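Local coordinates for protein TSR3 (Vulcanisaeta distributa, PDB 5APG) that probably transfers the 3-amino-3-carboxypropyl group of S-adenosylmethionine to the N3 atom of a methylated pseudouridine in 16S rRNA, at residues A[4-9]-A[28-33]; A[41-46]-A[87-92]; A[93-98]-A[106-111]. One frame throughout, in Å; residues are numbered along the deposited sequence.

Contact 1: A[4-9]-A[28-33]; sequences RVFIYR and FAQLVD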
loop_
_atom_site.group_PDB
_atom_site.type_symbol
_atom_site.label_atom_id
_atom_site.label_comp_id
_atom_site.label_asym_id
_atom_site.label_seq_id
_atom_site.Cartn_x
_atom_site.Cartn_y
_atom_site.Cartn_z
ATOM N N ARG A 4 9.841 10.670 2.000
ATOM C CA ARG A 4 10.801 9.587 2.153
ATOM C C ARG A 4 10.073 8.271 2.401
ATOM O O ARG A 4 9.250 8.168 3.312
ATOM C CB ARG A 4 11.775 9.892 3.291
ATOM C CG ARG A 4 12.649 11.112 3.030
ATOM C CD ARG A 4 13.741 10.785 2.027
ATOM N NE ARG A 4 14.714 9.848 2.583
ATOM C CZ ARG A 4 15.743 10.207 3.343
ATOM N NH1 ARG A 4 15.938 11.489 3.632
ATOM N NH2 ARG A 4 16.579 9.289 3.812
ATOM N N VAL A 5 10.370 7.271 1.576
ATOM C CA VAL A 5 9.744 5.958 1.702
ATOM C C VAL A 5 10.768 4.931 2.180
ATOM O O VAL A 5 11.873 4.837 1.637
ATOM C CB VAL A 5 9.127 5.493 0.365
ATOM C CG1 VAL A 5 8.435 4.146 0.535
ATOM C CG2 VAL A 5 8.149 6.537 -0.160
ATOM N N PHE A 6 10.402 4.173 3.209
ATOM C CA PHE A 6 11.288 3.172 3.782
ATOM C C PHE A 6 10.632 1.797 3.735
ATOM O O PHE A 6 9.465 1.647 4.097
ATOM C CB PHE A 6 11.648 3.530 5.224
ATOM C CG PHE A 6 12.325 4.861 5.367
ATOM C CD1 PHE A 6 11.581 6.020 5.503
ATOM C CD2 PHE A 6 13.707 4.951 5.369
ATOM C CE1 PHE A 6 12.203 7.249 5.636
ATOM C CE2 PHE A 6 14.338 6.179 5.500
ATOM C CZ PHE A 6 13.584 7.328 5.634
ATOM N N ILE A 7 11.387 0.798 3.292
ATOM C CA ILE A 7 10.857 -0.551 3.142
ATOM C C ILE A 7 11.713 -1.585 3.863
ATOM O O ILE A 7 12.927 -1.651 3.666
ATOM C CB ILE A 7 10.751 -0.956 1.654
ATOM C CG1 ILE A 7 9.825 -0.004 0.895
ATOM C CG2 ILE A 7 10.253 -2.393 1.524
ATOM C CD1 ILE A 7 9.794 -0.254 -0.611
ATOM N N TYR A 8 11.079 -2.383 4.713
ATOM C CA TYR A 8 11.726 -3.585 5.206
ATOM C C TYR A 8 11.244 -4.748 4.361
ATOM O O TYR A 8 10.041 -4.997 4.255
ATOM C CB TYR A 8 11.432 -3.846 6.682
ATOM C CG TYR A 8 11.926 -5.209 7.114
ATOM C CD1 TYR A 8 13.286 -5.475 7.202
ATOM C CD2 TYR A 8 11.037 -6.236 7.399
ATOM C CE1 TYR A 8 13.749 -6.723 7.577
ATOM C CE2 TYR A 8 11.489 -7.488 7.776
ATOM C CZ TYR A 8 12.846 -7.725 7.864
ATOM O OH TYR A 8 13.300 -8.967 8.240
ATOM N N ARG A 9 12.187 -5.451 3.748
ATOM C CA ARG A 9 11.840 -6.550 2.865
ATOM C C ARG A 9 12.207 -7.900 3.468
ATOM O O ARG A 9 13.351 -8.126 3.860
ATOM C CB ARG A 9 12.524 -6.376 1.511
ATOM C CG ARG A 9 12.289 -7.523 0.550
ATOM C CD ARG A 9 12.804 -7.195 -0.839
ATOM N NE ARG A 9 13.359 -8.369 -1.504
ATOM C CZ ARG A 9 12.628 -9.329 -2.062
ATOM N NH1 ARG A 9 11.305 -9.257 -2.038
ATOM N NH2 ARG A 9 13.221 -10.362 -2.646
ATOM N N PHE A 28 13.213 5.521 -5.419
ATOM C CA PHE A 28 11.948 5.999 -4.855
ATOM C C PHE A 28 11.812 5.645 -3.378
ATOM O O PHE A 28 11.025 6.249 -2.649
ATOM C CB PHE A 28 10.757 5.417 -5.615
ATOM C CG PHE A 28 10.557 6.007 -6.982
ATOM C CD1 PHE A 28 10.134 7.318 -7.129
ATOM C CD2 PHE A 28 10.760 5.241 -8.119
ATOM C CE1 PHE A 28 9.927 7.859 -8.387
ATOM C CE2 PHE A 28 10.558 5.775 -9.381
ATOM C CZ PHE A 28 10.139 7.084 -9.514
ATOM N N ALA A 29 12.570 4.644 -2.952
ATOM C CA ALA A 29 12.523 4.180 -1.575
ATOM C C ALA A 29 13.871 3.600 -1.196
ATOM O O ALA A 29 14.700 3.318 -2.064
ATOM C CB ALA A 29 11.423 3.143 -1.394
ATOM N N GLN A 30 14.093 3.418 0.098
ATOM C CA GLN A 30 15.323 2.788 0.542
ATOM C C GLN A 30 15.012 1.592 1.439
ATOM O O GLN A 30 14.064 1.618 2.228
ATOM C CB GLN A 30 16.222 3.808 1.254
ATOM C CG GLN A 30 16.092 3.867 2.762
ATOM C CD GLN A 30 17.167 4.736 3.398
ATOM O OE1 GLN A 30 17.689 5.658 2.769
ATOM N NE2 GLN A 30 17.509 4.437 4.647
ATOM N N LEU A 31 15.787 0.525 1.278
ATOM C CA LEU A 31 15.655 -0.645 2.139
ATOM C C LEU A 31 16.289 -0.382 3.498
ATOM O O LEU A 31 17.306 0.309 3.595
ATOM C CB LEU A 31 16.307 -1.872 1.498
ATOM C CG LEU A 31 15.602 -2.546 0.322
ATOM C CD1 LEU A 31 16.354 -3.808 -0.081
ATOM C CD2 LEU A 31 14.164 -2.875 0.674
ATOM N N VAL A 32 15.681 -0.933 4.542
ATOM C CA VAL A 32 16.267 -0.911 5.878
ATOM C C VAL A 32 16.508 -2.353 6.312
ATOM O O VAL A 32 15.915 -3.275 5.753
ATOM C CB VAL A 32 15.365 -0.178 6.889
ATOM C CG1 VAL A 32 15.066 1.227 6.392
ATOM C CG2 VAL A 32 14.066 -0.948 7.112
ATOM N N ASP A 33 17.376 -2.557 7.296
ATOM C CA ASP A 33 17.821 -3.912 7.613
ATOM C C ASP A 33 16.916 -4.621 8.615
ATOM O O ASP A 33 17.072 -5.818 8.860
ATOM C CB ASP A 33 19.269 -3.896 8.124
ATOM C CG ASP A 33 19.471 -2.981 9.323
ATOM O OD1 ASP A 33 18.486 -2.625 10.001
ATOM O OD2 ASP A 33 20.635 -2.622 9.592
HETATM O O HOH W 1 11.252 8.350 -1.040
HETATM O O HOH W 2 14.955 -4.936 3.659
#

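Contact 2: A[41-46]-A[87-92]; sequences GSIILD and KFIRRR. With EEM ([(3S)-3-amino-4-hydroxy-4-oxo-butyl]-[[(2S,3S,4R,5R)-5-(6-aminopurin-9-yl)-3,4-dihydroxy-oxolan-2-yl]methyl]-methyl-selanium), chain D.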
loop_
_atom_site.group_PDB
_atom_site.type_symbol
_atom_site.label_atom_id
_atom_site.label_comp_id
_atom_site.label_asym_id
_atom_site.label_seq_id
_atom_site.Cartn_x
_atom_site.Cartn_y
_atom_site.Cartn_z
ATOM N N GLY A 41 7.003 6.718 14.290
ATOM C CA GLY A 41 6.094 7.830 14.100
ATOM C C GLY A 41 5.758 8.078 12.643
ATOM O O GLY A 41 5.049 9.028 12.319
ATOM N N SER A 42 6.271 7.227 11.760
ATOM C CA SER A 42 5.926 7.308 10.348
ATOM C C SER A 42 4.569 6.657 10.109
ATOM O O SER A 42 4.084 5.896 10.944
ATOM C CB SER A 42 6.989 6.628 9.478
ATOM O OG SER A 42 7.132 5.252 9.805
ATOM N N ILE A 43 3.957 6.974 8.975
ATOM C CA ILE A 43 2.855 6.171 8.464
ATOM C C ILE A 43 3.410 4.819 8.040
ATOM O O ILE A 43 4.380 4.763 7.281
ATOM C CB ILE A 43 2.162 6.827 7.243
ATOM C CG1 ILE A 43 1.621 8.217 7.588
ATOM C CG2 ILE A 43 1.050 5.927 6.707
ATOM C CD1 ILE A 43 0.479 8.188 8.587
ATOM N N ILE A 44 2.816 3.729 8.519
ATOM C CA ILE A 44 3.143 2.431 7.945
ATOM C C ILE A 44 1.903 1.855 7.277
ATOM O O ILE A 44 0.812 1.811 7.860
ATOM C CB ILE A 44 3.728 1.424 8.986
ATOM C CG1 ILE A 44 4.378 0.242 8.256
ATOM C CG2 ILE A 44 2.668 0.918 9.981
ATOM C CD1 ILE A 44 5.147 -0.706 9.165
ATOM N N LEU A 45 2.060 1.466 6.019
ATOM C CA LEU A 45 0.982 0.773 5.339
ATOM C C LEU A 45 0.836 -0.589 5.992
ATOM O O LEU A 45 1.826 -1.256 6.301
ATOM C CB LEU A 45 1.248 0.652 3.840
ATOM C CG LEU A 45 1.316 1.978 3.071
ATOM C CD1 LEU A 45 1.385 1.720 1.578
ATOM C CD2 LEU A 45 0.135 2.876 3.405
ATOM N N ASP A 46 -0.405 -0.983 6.234
ATOM C CA ASP A 46 -0.686 -2.223 6.934
ATOM C C ASP A 46 -2.064 -2.693 6.508
ATOM O O ASP A 46 -3.068 -2.126 6.933
ATOM C CB ASP A 46 -0.615 -2.013 8.453
ATOM C CG ASP A 46 -0.795 -3.302 9.242
ATOM O OD1 ASP A 46 -1.349 -4.292 8.710
ATOM O OD2 ASP A 46 -0.385 -3.318 10.420
ATOM N N LYS A 87 4.761 1.540 17.451
ATOM C CA LYS A 87 5.846 2.320 16.863
ATOM C C LYS A 87 5.385 3.231 15.714
ATOM O O LYS A 87 5.988 4.277 15.457
ATOM C CB LYS A 87 6.936 1.357 16.381
ATOM C CG LYS A 87 8.074 1.954 15.564
ATOM C CD LYS A 87 9.153 0.895 15.335
ATOM C CE LYS A 87 10.239 1.353 14.366
ATOM N NZ LYS A 87 11.072 2.479 14.870
ATOM N N PHE A 88 4.310 2.838 15.036
ATOM C CA PHE A 88 3.888 3.504 13.808
ATOM C C PHE A 88 2.462 4.046 13.856
ATOM O O PHE A 88 1.692 3.745 14.768
ATOM C CB PHE A 88 3.971 2.540 12.629
ATOM C CG PHE A 88 5.314 1.898 12.448
ATOM C CD1 PHE A 88 6.329 2.557 11.777
ATOM C CD2 PHE A 88 5.555 0.624 12.938
ATOM C CE1 PHE A 88 7.566 1.962 11.607
ATOM C CE2 PHE A 88 6.787 0.023 12.772
ATOM C CZ PHE A 88 7.793 0.694 12.101
ATOM N N ILE A 89 2.122 4.838 12.843
ATOM C CA ILE A 89 0.738 5.177 12.554
ATOM C C ILE A 89 0.251 4.224 11.461
ATOM O O ILE A 89 0.532 4.417 10.275
ATOM C CB ILE A 89 0.581 6.645 12.117
ATOM C CG1 ILE A 89 1.012 7.575 13.256
ATOM C CG2 ILE A 89 -0.862 6.940 11.733
ATOM C CD1 ILE A 89 1.283 8.999 12.824
ATOM N N ARG A 90 -0.471 3.189 11.882
ATOM C CA ARG A 90 -0.826 2.078 11.004
ATOM C C ARG A 90 -2.089 2.383 10.213
ATOM O O ARG A 90 -3.133 2.686 10.791
ATOM C CB ARG A 90 -1.013 0.796 11.821
ATOM C CG ARG A 90 0.217 0.399 12.631
ATOM C CD ARG A 90 -0.100 -0.717 13.625
ATOM N NE ARG A 90 -0.374 -1.990 12.962
ATOM C CZ ARG A 90 -0.612 -3.128 13.606
ATOM N NH1 ARG A 90 -0.609 -3.152 14.934
ATOM N NH2 ARG A 90 -0.850 -4.244 12.927
ATOM N N ARG A 91 -1.991 2.295 8.890
ATOM C CA ARG A 91 -3.119 2.591 8.011
ATOM C C ARG A 91 -3.236 1.578 6.876
ATOM O O ARG A 91 -2.245 1.258 6.216
ATOM C CB ARG A 91 -2.986 4.002 7.419
ATOM C CG ARG A 91 -3.049 5.142 8.436
ATOM C CD ARG A 91 -4.432 5.219 9.110
ATOM N NE ARG A 91 -4.542 6.366 10.012
ATOM C CZ ARG A 91 -4.256 6.337 11.311
ATOM N NH1 ARG A 91 -3.832 5.213 11.883
ATOM N NH2 ARG A 91 -4.392 7.436 12.045
ATOM N N ARG A 92 -4.443 1.073 6.643
ATOM C CA ARG A 92 -4.684 0.294 5.435
ATOM C C ARG A 92 -4.954 1.272 4.308
ATOM O O ARG A 92 -5.232 2.447 4.549
ATOM C CB ARG A 92 -5.865 -0.675 5.594
ATOM C CG ARG A 92 -7.237 -0.004 5.771
ATOM C CD ARG A 92 -8.357 -1.038 5.621
ATOM N NE ARG A 92 -9.701 -0.498 5.830
ATOM C CZ ARG A 92 -10.446 0.066 4.882
ATOM N NH1 ARG A 92 -9.972 0.196 3.649
ATOM N NH2 ARG A 92 -11.662 0.514 5.170
HETATM C C2 EEM D . -2.222 -1.457 2.869
HETATM N N3 EEM D . -1.071 -1.812 2.383
HETATM C C4 EEM D . -1.013 -2.541 1.283
HETATM C "C1'" EEM D . 1.440 -2.833 0.780
HETATM C "C2'" EEM D . 1.773 -3.577 2.097
HETATM C "C3'" EEM D . 2.154 -4.831 1.634
HETATM C "C4'" EEM D . 2.788 -4.715 0.455
HETATM C "C5'" EEM D . 2.478 -5.779 -0.531
HETATM O O EEM D . 4.944 -6.170 -5.072
HETATM C C EEM D . 5.279 -7.319 -4.982
HETATM O OXT EEM D . 6.301 -7.708 -5.520
HETATM C CA EEM D . 4.463 -8.293 -4.160
HETATM N N EEM D . 4.977 -9.613 -4.394
HETATM C CB EEM D . 4.622 -7.860 -2.710
HETATM C CG EEM D . 3.622 -8.478 -1.756
HETATM SE SE EEM D . 3.472 -7.403 -0.099
HETATM C CE EEM D . 2.387 -8.330 1.210
HETATM O "O4'" EEM D . 2.082 -3.408 -0.152
HETATM O "O3'" EEM D . 2.853 -5.625 2.670
HETATM O "O2'" EEM D . 2.936 -2.880 2.555
HETATM N N9 EEM D . -0.014 -3.057 0.552
HETATM C C8 EEM D . -0.583 -3.705 -0.446
HETATM N N7 EEM D . -1.893 -3.641 -0.379
HETATM C C5 EEM D . -2.211 -2.905 0.699
HETATM N N1 EEM D . -3.391 -1.777 2.354
HETATM C C6 EEM D . -3.448 -2.500 1.275
HETATM N N6 EEM D . -4.682 -2.874 0.709
#

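Contact 3: A[93-98]-A[106-111]; sequences LPLLIA and KPYILS. With EEM ([(3S)-3-amino-4-hydroxy-4-oxo-butyl]-[[(2S,3S,4R,5R)-5-(6-aminopurin-9-yl)-3,4-dihydroxy-oxolan-2-yl]methyl]-methyl-selanium), chain D.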
loop_
_atom_site.group_PDB
_atom_site.type_symbol
_atom_site.label_atom_id
_atom_site.label_comp_id
_atom_site.label_asym_id
_atom_site.label_seq_id
_atom_site.Cartn_x
_atom_site.Cartn_y
_atom_site.Cartn_z
ATOM N N LEU A 93 -4.856 0.800 3.074
ATOM C CA LEU A 93 -5.289 1.618 1.959
ATOM C C LEU A 93 -6.792 1.479 1.812
ATOM O O LEU A 93 -7.346 0.421 2.093
ATOM C CB LEU A 93 -4.587 1.213 0.662
ATOM C CG LEU A 93 -3.109 1.589 0.580
ATOM C CD1 LEU A 93 -2.490 0.894 -0.608
ATOM C CD2 LEU A 93 -2.945 3.104 0.476
ATOM N N PRO A 94 -7.459 2.556 1.383
ATOM C CA PRO A 94 -8.858 2.427 0.977
ATOM C C PRO A 94 -8.957 1.461 -0.193
ATOM O O PRO A 94 -7.961 1.227 -0.888
ATOM C CB PRO A 94 -9.257 3.854 0.573
ATOM C CG PRO A 94 -7.984 4.571 0.365
ATOM C CD PRO A 94 -6.979 3.943 1.282
ATOM N N LEU A 95 -10.145 0.914 -0.408
ATOM C CA LEU A 95 -10.332 -0.182 -1.346
ATOM C C LEU A 95 -10.037 0.222 -2.785
ATOM O O LEU A 95 -10.648 1.149 -3.322
ATOM C CB LEU A 95 -11.758 -0.721 -1.239
ATOM C CG LEU A 95 -11.996 -1.992 -2.055
ATOM C CD1 LEU A 95 -11.198 -3.150 -1.476
ATOM C CD2 LEU A 95 -13.469 -2.317 -2.099
ATOM N N LEU A 96 -9.102 -0.493 -3.404
ATOM C CA LEU A 96 -8.696 -0.219 -4.774
ATOM C C LEU A 96 -8.578 -1.522 -5.550
ATOM O O LEU A 96 -8.477 -2.602 -4.965
ATOM C CB LEU A 96 -7.368 0.545 -4.800
ATOM C CG LEU A 96 -7.435 1.975 -4.254
ATOM C CD1 LEU A 96 -6.057 2.462 -3.809
ATOM C CD2 LEU A 96 -8.028 2.920 -5.291
ATOM N N ILE A 97 -8.594 -1.413 -6.871
ATOM C CA ILE A 97 -8.526 -2.574 -7.742
ATOM C C ILE A 97 -7.107 -2.730 -8.284
ATOM O O ILE A 97 -6.527 -1.771 -8.789
ATOM C CB ILE A 97 -9.527 -2.441 -8.906
ATOM C CG1 ILE A 97 -10.946 -2.211 -8.370
ATOM C CG2 ILE A 97 -9.481 -3.660 -9.800
ATOM C CD1 ILE A 97 -11.414 -3.284 -7.407
ATOM N N ALA A 98 -6.548 -3.930 -8.172
ATOM C CA ALA A 98 -5.190 -4.187 -8.651
ATOM C C ALA A 98 -5.125 -4.125 -10.174
ATOM O O ALA A 98 -6.063 -4.533 -10.860
ATOM C CB ALA A 98 -4.692 -5.548 -8.155
ATOM N N LYS A 106 -8.837 -7.519 -9.315
ATOM C CA LYS A 106 -9.254 -7.971 -7.988
ATOM C C LYS A 106 -9.005 -6.908 -6.918
ATOM O O LYS A 106 -8.000 -6.202 -6.959
ATOM C CB LYS A 106 -8.546 -9.275 -7.624
ATOM C CG LYS A 106 -8.778 -10.391 -8.639
ATOM C CD LYS A 106 -8.317 -11.737 -8.110
ATOM C CE LYS A 106 -9.422 -12.413 -7.309
ATOM N NZ LYS A 106 -8.954 -13.655 -6.638
ATOM N N PRO A 107 -9.928 -6.798 -5.951
ATOM C CA PRO A 107 -9.888 -5.746 -4.930
ATOM C C PRO A 107 -8.843 -5.942 -3.828
ATOM O O PRO A 107 -8.537 -7.075 -3.448
ATOM C CB PRO A 107 -11.297 -5.802 -4.330
ATOM C CG PRO A 107 -11.715 -7.223 -4.507
ATOM C CD PRO A 107 -11.142 -7.626 -5.840
ATOM N N TYR A 108 -8.304 -4.817 -3.356
ATOM C CA TYR A 108 -7.557 -4.700 -2.098
ATOM C C TYR A 108 -6.138 -5.258 -2.109
ATOM O O TYR A 108 -5.237 -4.663 -1.518
ATOM C CB TYR A 108 -8.333 -5.363 -0.956
ATOM C CG TYR A 108 -7.876 -4.916 0.417
ATOM C CD1 TYR A 108 -7.991 -3.586 0.805
ATOM C CD2 TYR A 108 -7.331 -5.818 1.322
ATOM C CE1 TYR A 108 -7.581 -3.166 2.055
ATOM C CE2 TYR A 108 -6.915 -5.405 2.581
ATOM C CZ TYR A 108 -7.038 -4.075 2.936
ATOM O OH TYR A 108 -6.634 -3.650 4.180
ATOM N N ILE A 109 -5.934 -6.402 -2.752
ATOM C CA ILE A 109 -4.635 -7.064 -2.705
ATOM C C ILE A 109 -3.688 -6.469 -3.747
ATOM O O ILE A 109 -3.646 -6.920 -4.889
ATOM C CB ILE A 109 -4.777 -8.584 -2.930
ATOM C CG1 ILE A 109 -5.786 -9.180 -1.937
ATOM C CG2 ILE A 109 -3.425 -9.275 -2.825
ATOM C CD1 ILE A 109 -5.441 -8.930 -0.480
ATOM N N LEU A 110 -2.924 -5.455 -3.342
ATOM C CA LEU A 110 -2.081 -4.714 -4.275
ATOM C C LEU A 110 -0.617 -5.127 -4.198
ATOM O O LEU A 110 -0.160 -5.636 -3.176
ATOM C CB LEU A 110 -2.192 -3.208 -4.010
ATOM C CG LEU A 110 -3.611 -2.635 -3.913
ATOM C CD1 LEU A 110 -3.565 -1.128 -3.676
ATOM C CD2 LEU A 110 -4.415 -2.961 -5.171
ATOM N N SER A 111 0.115 -4.895 -5.283
ATOM C CA SER A 111 1.566 -5.023 -5.248
ATOM C C SER A 111 2.135 -3.902 -4.390
ATOM O O SER A 111 1.460 -2.904 -4.131
ATOM C CB SER A 111 2.164 -4.971 -6.657
ATOM O OG SER A 111 2.038 -3.674 -7.228
HETATM C C2 EEM D . -2.222 -1.457 2.869
HETATM N N3 EEM D . -1.071 -1.812 2.383
HETATM C C4 EEM D . -1.013 -2.541 1.283
HETATM C "C1'" EEM D . 1.440 -2.833 0.780
HETATM C "C2'" EEM D . 1.773 -3.577 2.097
HETATM C "C3'" EEM D . 2.154 -4.831 1.634
HETATM C "C4'" EEM D . 2.788 -4.715 0.455
HETATM C "C5'" EEM D . 2.478 -5.779 -0.531
HETATM O O EEM D . 4.944 -6.170 -5.072
HETATM C C EEM D . 5.279 -7.319 -4.982
HETATM O OXT EEM D . 6.301 -7.708 -5.520
HETATM C CA EEM D . 4.463 -8.293 -4.160
HETATM N N EEM D . 4.977 -9.613 -4.394
HETATM C CB EEM D . 4.622 -7.860 -2.710
HETATM C CG EEM D . 3.622 -8.478 -1.756
HETATM SE SE EEM D . 3.472 -7.403 -0.099
HETATM C CE EEM D . 2.387 -8.330 1.210
HETATM O "O4'" EEM D . 2.082 -3.408 -0.152
HETATM O "O3'" EEM D . 2.853 -5.625 2.670
HETATM O "O2'" EEM D . 2.936 -2.880 2.555
HETATM N N9 EEM D . -0.014 -3.057 0.552
HETATM C C8 EEM D . -0.583 -3.705 -0.446
HETATM N N7 EEM D . -1.893 -3.641 -0.379
HETATM C C5 EEM D . -2.211 -2.905 0.699
HETATM N N1 EEM D . -3.391 -1.777 2.354
HETATM C C6 EEM D . -3.448 -2.500 1.275
HETATM N N6 EEM D . -4.682 -2.874 0.709
#

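Contact 1: A[4-9]-A[28-33]
Ile7 and Gln30 are joined by one of three backbone hydrogen bonds that pair two parallel strands, 5-9 and 30-32, the sheet elements of a beta-alpha-beta unit in this SPOUT-fold protein. Ile7 N donates to Gln30 O at 3.0 Å, and Ile7 O accepts Val32 N, so Ile7 bonds to both neighbours of Leu31, its partner in register. Gln30 N completes the set on Val5 O. Water extends the pairing at both ends: one molecule joins Val5 N to Phe28 O, the other Arg9 N to Val32 O. The short strands are twisted 46° against each other.

On the Phe6 side of the sheet, Gln30 runs alongside the aromatic ring, its CG 3.7 Å from Phe6 CD2. The amide is turned 75° from the ring plane and brings NE2 in plane to the ring edge, 3.7 Å from Phe6 CE2. Arg4 NH2 stays 3.9 Å from Gln30 OE1, too far for a bond.

The other side, beneath helix 19-25, is aliphatic. Ile7 has CG1 opposite its carbonyl carbon (chi1 -60°), and the extended arm carries CD1 to Ala29 CB at 3.8 Å. Leu31 CD2 touches both Ile7 CG2 and Arg9 CB; the guanidinium of Arg9 turns away to a salt bridge with Asp70. Back on the Phe6 side, Tyr8 lays its ring edge beside Val32, with Tyr8 CD1 3.7 Å from Val32 O.

Contact 2: A[41-46]-A[87-92]
Arg90 crosses from one of the two outermost strands, 89-91, to Asp46, just past its parallel neighbour, 43-45, in the central sheet of the SPOUT fold. Its CB lies 4.1 Å from Ile44 CG2, and CG comes closer to the same methyl, 3.6 Å from Ile44 CG2, the two side chains pointing the same way. CD only skirts the carboxylate. The chain then bends (chi3 69°) and offers one side of the guanidinium to a single oxygen: NE reaches Asp46 OD2 at 2.9 Å, and NH2 reaches Asp46 OD2 at 2.7 Å. This side-on salt bridge is nearly flat, the two planes 20° apart, with NH2 on the syn side of the oxygen and NE on the anti side. The other oxygen, OD1, is bonded to Thr48, so both ends of the carboxylate are held.

Next to it, the Phe88 ring is sandwiched between Ile44 CD1 over one face, 4.0 Å from the ring centroid, and Lys87 CG over the other. Ser42 OG sits at the ring edge, 3.4 Å from Phe88 CD1, while hydrogen-bonding to Pro39 O. Backbone bonds knit the strands from Gly41 N on Lys87 O to Asp46 N on Arg91 O. At the C-terminal end the pair meets the bound selenium analogue of S-adenosylmethionine, where Leu45 CB rests 3.7 Å from adenine N3.

Contact 3: A[93-98]-A[106-111]
Tyr108 and Leu95 cross at about a right angle, Leu95 CD1 lying 3.7 Å from Tyr108 CB, and the phenol beyond forms a wall of the pocket for the adenine of the bound selenium analogue of S-adenosylmethionine. Tyr108 CG lies opposite the backbone N (chi1 -161°), which brings one ring face to adenine N6, 3.2 Å from Tyr108 CE1. Leu93 O takes the ring edge, and the hydroxyl bonds to Pro47 O. The adenine rim is read by main chain: N6 donates to Tyr108 O at 2.9 Å, and Leu93 N donates to N1 at 3.1 Å. A leucine in place of Tyr108 would probably uncover N6 on the side where the ring lay and leave Pro47 O without its hydroxyl partner.

Leu93 and Leu110 pass each other obliquely, their CD1 atoms 3.8 Å apart, and both side chains touch the adenine. Leu110 CD2 packs on Ala98, while Ile97 CD1 leans on Pro107. Two bonds join the backbones: Tyr108 N points almost straight at Leu96 O, 2.7 Å away, and Ala98 N reaches Lys106 O at 3.0 Å.

The arrangement, two loop segments round the adenine, is consistent with the S-adenosylmethionine site of a SPOUT fold. Both lie between strand 89-91 and helix 112-122; Leu93 and Leu96 pack on that helix, Leu95 and Ile97 on helix 160-165, and Tyr108 and Ile109 on helix 170-182.

How the contacts relate
Contacts 1 and 2 pair the two outermost strands of one parallel sheet with their inner neighbours, strand 66-70 lying between the two pairs; their centres are 14 Å apart. Both are partly buried, but contact 1 has several exposed residues and relies on backbone bonds, water and apolar side chains, whereas contact 2 adds a salt bridge. Contact 3 is the buried one, made by loops with just two bonds between their backbones and mostly aliphatic packing. Contacts 2 and 3 both touch the cofactor analogue and meet each other where Arg92 CB lies 3.4 Å from Tyr108 OH; contact 1 touches neither of the other two.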